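Local coordinates for lipoprotein (Bacillus anthracis, PDB 4JG9) that is of unknown function but is probably held at the cell membrane by a lipid attached near its N-terminus, with a folded all-beta domain beyond it, at residues 90-95 / 157-162; 98-103 / 164-169; 134-137 / 142-145. One frame throughout, in Å; residues are numbered along the deposited sequence.

Contact 1. Residues 90-95 / 157-162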
loop_
_atom_site.group_PDB
_atom_site.type_symbol
_atom_site.label_atom_id
_atom_site.label_comp_id
_atom_site.label_asym_id
_atom_site.label_seq_id
_atom_site.Cartn_x
_atom_site.Cartn_y
_atom_site.Cartn_z
ATOM N N ILE A 90 -16.836 5.780 -7.646
ATOM C CA ILE A 90 -17.707 6.686 -6.922
ATOM C C ILE A 90 -17.287 8.128 -7.120
ATOM O O ILE A 90 -16.115 8.479 -7.001
ATOM C CB ILE A 90 -17.757 6.335 -5.425
ATOM C CG1 ILE A 90 -18.344 4.928 -5.278
ATOM C CG2 ILE A 90 -18.615 7.350 -4.667
ATOM C CD1 ILE A 90 -18.471 4.409 -3.873
HETATM N N MSE A 91 -18.257 8.962 -7.461
HETATM C CA MSE A 91 -17.959 10.354 -7.693
HETATM C C MSE A 91 -17.677 11.093 -6.381
HETATM O O MSE A 91 -18.447 11.008 -5.415
HETATM C CB MSE A 91 -19.076 11.002 -8.507
HETATM C CG MSE A 91 -18.777 11.002 -10.022
HETATM SE SE MSE A 91 -17.543 12.471 -10.426
HETATM C CE MSE A 91 -18.349 13.626 -9.088
ATOM N N TRP A 92 -16.544 11.788 -6.342
ATOM C CA TRP A 92 -16.198 12.598 -5.183
ATOM C C TRP A 92 -16.425 14.070 -5.489
ATOM O O TRP A 92 -16.270 14.502 -6.638
ATOM C CB TRP A 92 -14.761 12.344 -4.756
ATOM C CG TRP A 92 -14.637 11.107 -3.945
ATOM C CD1 TRP A 92 -14.847 9.823 -4.371
ATOM C CD2 TRP A 92 -14.271 11.019 -2.564
ATOM N NE1 TRP A 92 -14.646 8.940 -3.335
ATOM C CE2 TRP A 92 -14.284 9.645 -2.216
ATOM C CE3 TRP A 92 -13.934 11.961 -1.587
ATOM C CZ2 TRP A 92 -13.971 9.191 -0.932
ATOM C CZ3 TRP A 92 -13.622 11.507 -0.304
ATOM C CH2 TRP A 92 -13.642 10.132 0.007
ATOM N N TYR A 93 -16.806 14.829 -4.463
ATOM C CA TYR A 93 -17.162 16.233 -4.634
ATOM C C TYR A 93 -16.375 17.125 -3.687
ATOM O O TYR A 93 -16.350 16.887 -2.467
ATOM C CB TYR A 93 -18.663 16.428 -4.389
ATOM C CG TYR A 93 -19.553 15.681 -5.352
ATOM C CD1 TYR A 93 -19.904 14.357 -5.117
ATOM C CD2 TYR A 93 -20.064 16.302 -6.486
ATOM C CE1 TYR A 93 -20.735 13.666 -5.995
ATOM C CE2 TYR A 93 -20.890 15.622 -7.369
ATOM C CZ TYR A 93 -21.226 14.306 -7.117
ATOM O OH TYR A 93 -22.047 13.618 -7.988
ATOM N N PHE A 94 -15.763 18.168 -4.250
ATOM C CA PHE A 94 -14.938 19.094 -3.482
ATOM C C PHE A 94 -15.693 20.382 -3.233
ATOM O O PHE A 94 -15.586 21.332 -4.008
ATOM C CB PHE A 94 -13.614 19.340 -4.208
ATOM C CG PHE A 94 -12.919 18.072 -4.585
ATOM C CD1 PHE A 94 -12.327 17.284 -3.616
ATOM C CD2 PHE A 94 -12.899 17.643 -5.898
ATOM C CE1 PHE A 94 -11.715 16.106 -3.950
ATOM C CE2 PHE A 94 -12.286 16.466 -6.239
ATOM C CZ PHE A 94 -11.693 15.695 -5.265
ATOM N N LEU A 95 -16.456 20.383 -2.143
ATOM C CA LEU A 95 -17.405 21.434 -1.816
ATOM C C LEU A 95 -16.713 22.677 -1.302
ATOM O O LEU A 95 -17.197 23.797 -1.491
ATOM C CB LEU A 95 -18.397 20.927 -0.765
ATOM C CG LEU A 95 -18.955 19.521 -1.032
ATOM C CD1 LEU A 95 -19.769 19.034 0.148
ATOM C CD2 LEU A 95 -19.820 19.523 -2.292
ATOM N N LEU A 157 -12.445 6.975 6.731
ATOM C CA LEU A 157 -11.657 7.428 5.598
ATOM C C LEU A 157 -10.882 8.691 5.964
ATOM O O LEU A 157 -11.476 9.757 6.106
ATOM C CB LEU A 157 -12.584 7.715 4.427
ATOM C CG LEU A 157 -12.859 6.597 3.426
ATOM C CD1 LEU A 157 -13.118 5.291 4.112
ATOM C CD2 LEU A 157 -14.055 6.980 2.560
ATOM N N ASN A 158 -9.566 8.573 6.125
ATOM C CA ASN A 158 -8.733 9.737 6.447
ATOM C C ASN A 158 -8.213 10.389 5.180
ATOM O O ASN A 158 -7.609 9.728 4.343
ATOM C CB ASN A 158 -7.572 9.341 7.350
ATOM C CG ASN A 158 -8.033 8.641 8.596
ATOM O OD1 ASN A 158 -8.561 9.275 9.514
ATOM N ND2 ASN A 158 -7.857 7.313 8.636
ATOM N N ILE A 159 -8.477 11.681 5.026
ATOM C CA ILE A 159 -8.227 12.355 3.760
ATOM C C ILE A 159 -7.115 13.394 3.902
ATOM O O ILE A 159 -7.115 14.202 4.838
ATOM C CB ILE A 159 -9.516 13.014 3.215
ATOM C CG1 ILE A 159 -10.610 11.967 2.995
ATOM C CG2 ILE A 159 -9.253 13.775 1.928
ATOM C CD1 ILE A 159 -11.983 12.500 3.345
ATOM N N TYR A 160 -6.164 13.347 2.976
ATOM C CA TYR A 160 -5.017 14.247 2.971
ATOM C C TYR A 160 -4.947 14.914 1.614
ATOM O O TYR A 160 -5.353 14.338 0.607
ATOM C CB TYR A 160 -3.712 13.478 3.242
ATOM C CG TYR A 160 -3.734 12.725 4.551
ATOM C CD1 TYR A 160 -3.025 13.188 5.657
ATOM C CD2 TYR A 160 -4.474 11.548 4.684
ATOM C CE1 TYR A 160 -3.058 12.503 6.868
ATOM C CE2 TYR A 160 -4.518 10.859 5.896
ATOM C CZ TYR A 160 -3.808 11.340 6.976
ATOM O OH TYR A 160 -3.852 10.649 8.163
ATOM N N VAL A 161 -4.478 16.151 1.600
ATOM C CA VAL A 161 -4.174 16.830 0.363
ATOM C C VAL A 161 -2.776 17.373 0.481
ATOM O O VAL A 161 -2.438 18.041 1.480
ATOM C CB VAL A 161 -5.162 17.976 0.071
ATOM C CG1 VAL A 161 -4.694 18.807 -1.128
ATOM C CG2 VAL A 161 -6.558 17.417 -0.126
ATOM N N ASN A 162 -1.965 17.071 -0.529
ATOM C CA ASN A 162 -0.570 17.479 -0.520
ATOM C C ASN A 162 0.105 16.994 0.760
ATOM O O ASN A 162 0.943 17.696 1.331
ATOM C CB ASN A 162 -0.441 18.997 -0.670
ATOM C CG ASN A 162 0.915 19.406 -1.203
ATOM O OD1 ASN A 162 1.598 18.610 -1.854
ATOM N ND2 ASN A 162 1.314 20.650 -0.938
#

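Contact 2. Residues 98-103 / 164-169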
loop_
_atom_site.group_PDB
_atom_site.type_symbol
_atom_site.label_atom_id
_atom_site.label_comp_id
_atom_site.label_asym_id
_atom_site.label_seq_id
_atom_site.Cartn_x
_atom_site.Cartn_y
_atom_site.Cartn_z
ATOM N N GLU A 98 -12.328 26.796 -0.873
ATOM C CA GLU A 98 -10.895 27.012 -0.699
ATOM C C GLU A 98 -10.144 25.682 -0.516
ATOM O O GLU A 98 -9.229 25.580 0.299
ATOM C CB GLU A 98 -10.632 27.964 0.469
ATOM C CG GLU A 98 -10.809 29.427 0.096
ATOM C CD GLU A 98 -10.889 30.336 1.305
ATOM O OE1 GLU A 98 -10.049 30.196 2.220
ATOM O OE2 GLU A 98 -11.795 31.192 1.341
HETATM N N MSE A 99 -10.548 24.677 -1.291
HETATM C CA MSE A 99 -9.901 23.377 -1.285
HETATM C C MSE A 99 -8.430 23.546 -1.586
HETATM O O MSE A 99 -8.077 24.148 -2.593
HETATM C CB MSE A 99 -10.500 22.485 -2.364
HETATM C CG MSE A 99 -10.022 21.047 -2.273
HETATM SE SE MSE A 99 -11.027 20.081 -0.929
HETATM C CE MSE A 99 -9.778 18.654 -0.726
ATOM N N PRO A 100 -7.564 22.999 -0.724
ATOM C CA PRO A 100 -6.114 23.113 -0.930
ATOM C C PRO A 100 -5.685 22.413 -2.211
ATOM O O PRO A 100 -6.350 21.477 -2.662
ATOM C CB PRO A 100 -5.526 22.374 0.269
ATOM C CG PRO A 100 -6.639 22.262 1.257
ATOM C CD PRO A 100 -7.894 22.186 0.458
ATOM N N THR A 101 -4.579 22.856 -2.785
ATOM C CA THR A 101 -4.032 22.223 -3.976
ATOM C C THR A 101 -3.128 21.044 -3.595
ATOM O O THR A 101 -2.387 21.129 -2.613
ATOM C CB THR A 101 -3.187 23.226 -4.780
ATOM O OG1 THR A 101 -3.976 24.367 -5.107
ATOM C CG2 THR A 101 -2.623 22.589 -6.059
ATOM N N GLY A 102 -3.183 19.955 -4.362
ATOM C CA GLY A 102 -2.262 18.842 -4.170
ATOM C C GLY A 102 -2.815 17.490 -4.589
ATOM O O GLY A 102 -3.989 17.371 -4.934
ATOM N N LYS A 103 -1.983 16.456 -4.553
ATOM C CA LYS A 103 -2.503 15.124 -4.816
ATOM C C LYS A 103 -3.397 14.738 -3.636
ATOM O O LYS A 103 -3.152 15.141 -2.490
ATOM C CB LYS A 103 -1.379 14.087 -4.940
ATOM C CG LYS A 103 -0.259 14.433 -5.877
ATOM C CD LYS A 103 -0.668 14.462 -7.320
ATOM C CE LYS A 103 0.602 14.518 -8.174
ATOM N NZ LYS A 103 0.317 15.103 -9.504
ATOM N N LYS A 164 -0.989 16.740 3.693
ATOM C CA LYS A 164 -1.474 17.411 4.899
ATOM C C LYS A 164 -2.898 16.960 5.215
ATOM O O LYS A 164 -3.740 16.886 4.314
ATOM C CB LYS A 164 -1.431 18.923 4.700
ATOM C CG LYS A 164 -1.974 19.752 5.854
ATOM C CD LYS A 164 -1.916 21.225 5.482
ATOM C CE LYS A 164 -2.600 22.092 6.498
ATOM N NZ LYS A 164 -1.810 22.191 7.748
ATOM N N TYR A 165 -3.156 16.626 6.478
ATOM C CA TYR A 165 -4.476 16.153 6.890
ATOM C C TYR A 165 -5.576 17.154 6.532
ATOM O O TYR A 165 -5.452 18.348 6.800
ATOM C CB TYR A 165 -4.498 15.862 8.392
ATOM C CG TYR A 165 -5.834 15.376 8.897
ATOM C CD1 TYR A 165 -6.185 14.032 8.812
ATOM C CD2 TYR A 165 -6.749 16.257 9.462
ATOM C CE1 TYR A 165 -7.417 13.581 9.273
ATOM C CE2 TYR A 165 -7.981 15.812 9.928
ATOM C CZ TYR A 165 -8.309 14.479 9.826
ATOM O OH TYR A 165 -9.533 14.038 10.286
ATOM N N TYR A 166 -6.652 16.663 5.931
ATOM C CA TYR A 166 -7.747 17.532 5.520
ATOM C C TYR A 166 -8.982 17.289 6.368
ATOM O O TYR A 166 -9.487 18.196 7.020
ATOM C CB TYR A 166 -8.093 17.335 4.040
ATOM C CG TYR A 166 -9.196 18.264 3.605
ATOM C CD1 TYR A 166 -8.946 19.617 3.436
ATOM C CD2 TYR A 166 -10.492 17.808 3.411
ATOM C CE1 TYR A 166 -9.946 20.491 3.059
ATOM C CE2 TYR A 166 -11.509 18.678 3.033
ATOM C CZ TYR A 166 -11.224 20.018 2.860
ATOM O OH TYR A 166 -12.204 20.895 2.485
ATOM N N ASP A 167 -9.491 16.066 6.307
ATOM C CA ASP A 167 -10.618 15.660 7.119
ATOM C C ASP A 167 -10.759 14.142 7.138
ATOM O O ASP A 167 -9.909 13.413 6.608
ATOM C CB ASP A 167 -11.908 16.313 6.621
ATOM C CG ASP A 167 -12.815 16.744 7.773
ATOM O OD1 ASP A 167 -12.844 16.008 8.789
ATOM O OD2 ASP A 167 -13.455 17.828 7.685
ATOM N N GLN A 168 -11.836 13.673 7.753
ATOM C CA GLN A 168 -12.112 12.248 7.842
ATOM C C GLN A 168 -13.614 12.015 7.977
ATOM O O GLN A 168 -14.334 12.881 8.466
ATOM C CB GLN A 168 -11.379 11.650 9.043
ATOM C CG GLN A 168 -12.001 11.993 10.388
ATOM C CD GLN A 168 -11.128 11.596 11.572
ATOM O OE1 GLN A 168 -11.421 11.960 12.709
ATOM N NE2 GLN A 168 -10.033 10.888 11.306
ATOM N N PHE A 169 -14.095 10.865 7.522
ATOM C CA PHE A 169 -15.469 10.470 7.817
ATOM C C PHE A 169 -15.658 8.963 7.706
ATOM O O PHE A 169 -14.814 8.266 7.145
ATOM C CB PHE A 169 -16.506 11.263 6.990
ATOM C CG PHE A 169 -16.425 11.032 5.514
ATOM C CD1 PHE A 169 -17.165 10.028 4.907
ATOM C CD2 PHE A 169 -15.633 11.837 4.725
ATOM C CE1 PHE A 169 -17.096 9.815 3.537
ATOM C CE2 PHE A 169 -15.552 11.627 3.354
ATOM C CZ PHE A 169 -16.285 10.615 2.762
#

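Contact 3. Residues 134-137 / 142-145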
loop_
_atom_site.group_PDB
_atom_site.type_symbol
_atom_site.label_atom_id
_atom_site.label_comp_id
_atom_site.label_asym_id
_atom_site.label_seq_id
_atom_site.Cartn_x
_atom_site.Cartn_y
_atom_site.Cartn_z
ATOM N N ASN A 134 -3.428 12.421 -9.979
ATOM C CA ASN A 134 -3.708 13.797 -10.392
ATOM C C ASN A 134 -3.733 14.770 -9.223
ATOM O O ASN A 134 -3.963 14.387 -8.070
ATOM C CB ASN A 134 -5.027 13.855 -11.154
ATOM C CG ASN A 134 -6.210 13.514 -10.278
ATOM O OD1 ASN A 134 -6.339 12.378 -9.807
ATOM N ND2 ASN A 134 -7.101 14.484 -10.084
ATOM N N THR A 135 -3.495 16.037 -9.531
ATOM C CA THR A 135 -3.474 17.095 -8.537
ATOM C C THR A 135 -4.821 17.784 -8.554
ATOM O O THR A 135 -5.306 18.143 -9.628
ATOM C CB THR A 135 -2.401 18.135 -8.897
ATOM O OG1 THR A 135 -1.126 17.496 -9.021
ATOM C CG2 THR A 135 -2.346 19.246 -7.859
ATOM N N ILE A 136 -5.444 17.956 -7.392
ATOM C CA ILE A 136 -6.712 18.683 -7.332
ATOM C C ILE A 136 -6.478 20.088 -6.794
ATOM O O ILE A 136 -5.408 20.377 -6.257
ATOM C CB ILE A 136 -7.756 17.972 -6.437
ATOM C CG1 ILE A 136 -7.363 18.090 -4.967
ATOM C CG2 ILE A 136 -7.935 16.509 -6.840
ATOM C CD1 ILE A 136 -8.389 17.561 -4.019
ATOM N N ASP A 137 -7.480 20.953 -6.957
ATOM C CA ASP A 137 -7.465 22.316 -6.423
ATOM C C ASP A 137 -8.904 22.811 -6.244
ATOM O O ASP A 137 -9.850 22.041 -6.422
ATOM C CB ASP A 137 -6.667 23.257 -7.331
ATOM C CG ASP A 137 -7.199 23.287 -8.760
ATOM O OD1 ASP A 137 -8.413 23.070 -8.976
ATOM O OD2 ASP A 137 -6.387 23.491 -9.685
ATOM N N GLU A 142 -15.263 18.135 -8.900
ATOM C CA GLU A 142 -15.620 16.723 -8.833
ATOM C C GLU A 142 -14.610 15.800 -9.508
ATOM O O GLU A 142 -13.924 16.185 -10.441
ATOM C CB GLU A 142 -17.033 16.486 -9.369
ATOM C CG GLU A 142 -17.149 16.496 -10.877
ATOM C CD GLU A 142 -18.571 16.285 -11.349
ATOM O OE1 GLU A 142 -19.503 16.757 -10.675
ATOM O OE2 GLU A 142 -18.752 15.652 -12.404
ATOM N N LEU A 143 -14.542 14.569 -9.023
ATOM C CA LEU A 143 -13.568 13.585 -9.483
ATOM C C LEU A 143 -14.032 12.157 -9.189
ATOM O O LEU A 143 -14.379 11.825 -8.059
ATOM C CB LEU A 143 -12.200 13.851 -8.825
ATOM C CG LEU A 143 -11.021 12.966 -9.284
ATOM C CD1 LEU A 143 -10.595 13.305 -10.697
ATOM C CD2 LEU A 143 -9.836 13.042 -8.332
ATOM N N PRO A 144 -14.028 11.297 -10.210
ATOM C CA PRO A 144 -14.416 9.895 -10.026
ATOM C C PRO A 144 -13.272 9.059 -9.488
ATOM O O PRO A 144 -12.170 9.145 -9.997
ATOM C CB PRO A 144 -14.785 9.433 -11.434
ATOM C CG PRO A 144 -14.229 10.446 -12.361
ATOM C CD PRO A 144 -13.624 11.584 -11.591
ATOM N N LEU A 145 -13.538 8.303 -8.430
ATOM C CA LEU A 145 -12.538 7.445 -7.820
ATOM C C LEU A 145 -13.070 6.026 -7.698
ATOM O O LEU A 145 -14.189 5.801 -7.210
ATOM C CB LEU A 145 -12.186 7.959 -6.426
ATOM C CG LEU A 145 -11.583 9.360 -6.368
ATOM C CD1 LEU A 145 -11.320 9.757 -4.917
ATOM C CD2 LEU A 145 -10.312 9.407 -7.186
#

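Contact 1. Residues 90-95 / 157-162
Ile159, whose backbone O probably accepts the N-H of Tyr166 in the next strand, packs its side chain against Trp92. The meeting itself is apolar. Ile159 CD1 stands 4.1 Å from Trp92 CZ3, at the edge of the indole and near its plane; the two side chains arrive from opposite directions. Further along the same benzo edge, Leu157 CD2 lies 4.1 Å from Trp92 CH2 and equally near Trp92 CZ2, so that two methyl groups border the ring rather than covering its faces. Strands 88-94 and 153-161 belong to different antiparallel sheets, and this is the interior where those sheets face each other, consistent with a beta sandwich. Trp92 CG sits beside the backbone N and opposite the carbonyl carbon (chi1 -81°), a setting that sends the indole into this interior. Within its own strand, Ile90 O lies in the indole plane at the ring edge. Trp92 is further packed by Leu145 and Met147 of one neighbouring strand, Ile75 and Met77 of the other, and Ile106 of the facing sheet. Its backbone N-H is probably hydrogen-bonded to Leu143 O.

Contact 2. Residues 98-103 / 164-169
Met99, a selenomethionine, lays its end over one face of the Tyr166 ring. Its CE sits 4.0 Å from the centroid of that ring and only 7° off the ring normal, a CH-pi contact almost over the centre. The selenium is displaced toward the phenol end: Met99 SE lies 3.7 Å from Tyr166 OH and approaches the ring obliquely, the chalcogen half of a Met-aromatic contact. With CG anti to the backbone N (chi1 -171°) and a bend at chi2 (81°), the chain of Met99 can bring both SE and CE to the tyrosine. Pro100 follows from another direction, crossing Tyr166 at about a right angle, with Pro100 CD 3.7 Å from Tyr166 CE1. Met99 also packs on Ile136 of strand 131-136, and the side chains of both Met99 and Pro100 touch Val161 of strand 153-161. Tyr166 stands at a classic beta bulge: it and Asp167 together face Ile159 of the antiparallel partner strand, in the hairpin formed by strands 153-161 and 164-173. Asp167 OD1 takes Gln168 N at 2.7 Å on its anti side, while OD2 forms a salt bridge with Lys74, which also makes a cation-pi contact with Tyr166. The phenol hydroxyl is hydrogen-bonded to Asp96 OD2, so the ring is held at its polar end as well as over a face.

Contact 3. Residues 134-137 / 142-145
Leu143 turns both methyl groups to the side-chain amide of Asn134, the two side chains coming from opposite directions. Asn134 ND2 lies 3.6 Å from Leu143 CD2 and 3.7 Å from Leu143 CD1, so the nitrogen meets the end of the isopropyl fork. Asn134 OD1 is the more distant end of the amide, 3.9 Å from Leu143 CD2. That same methyl also touches Ile136, whose CG2 approaches Leu143 CD2 to 4.2 Å; CD2 is thus shared between an amide and an aliphatic branch. Leu143 CG lies anti to the backbone N (chi1 -175°), which carries the fork across toward the 134-137 segment. The chain turns a corner at Asn134, and after the weakly bonded strand about 135-136 a short loop takes it from one antiparallel sheet to the other, where strand 142-147 is outermost within the chain. The contact therefore closes a short connection between sheets, not a hairpin. Within the connection, Asp137 OD1 is hydrogen-bonded to Thr139 OG1, and Asp137 N to Thr140 OG1. Farther out, Ile136 pairs through its backbone with Gly102, while Phe94 packs against the side chains of both Ile136 and Leu143.

Contact 1 is the buried one, made wholly of hydrocarbon and indole edge between facing sheets; contacts 2 and 3 lie farther from the chain centre, are partly buried, and admit polar groups, a tyrosine hydroxyl in one and an asparagine amide in the other. Contacts 1 and 2 share the 153-161/164-173 hairpin, contact 1 using its first strand and contact 2 its second. Contacts 1 and 3 share the pairing of strand 88-94 with 142-147. Contacts 2 and 3 share the pairing of strands 102-110 and 131-136. Along the chain, contact 3 is nested within the loops closed by the other two, whose segments alternate.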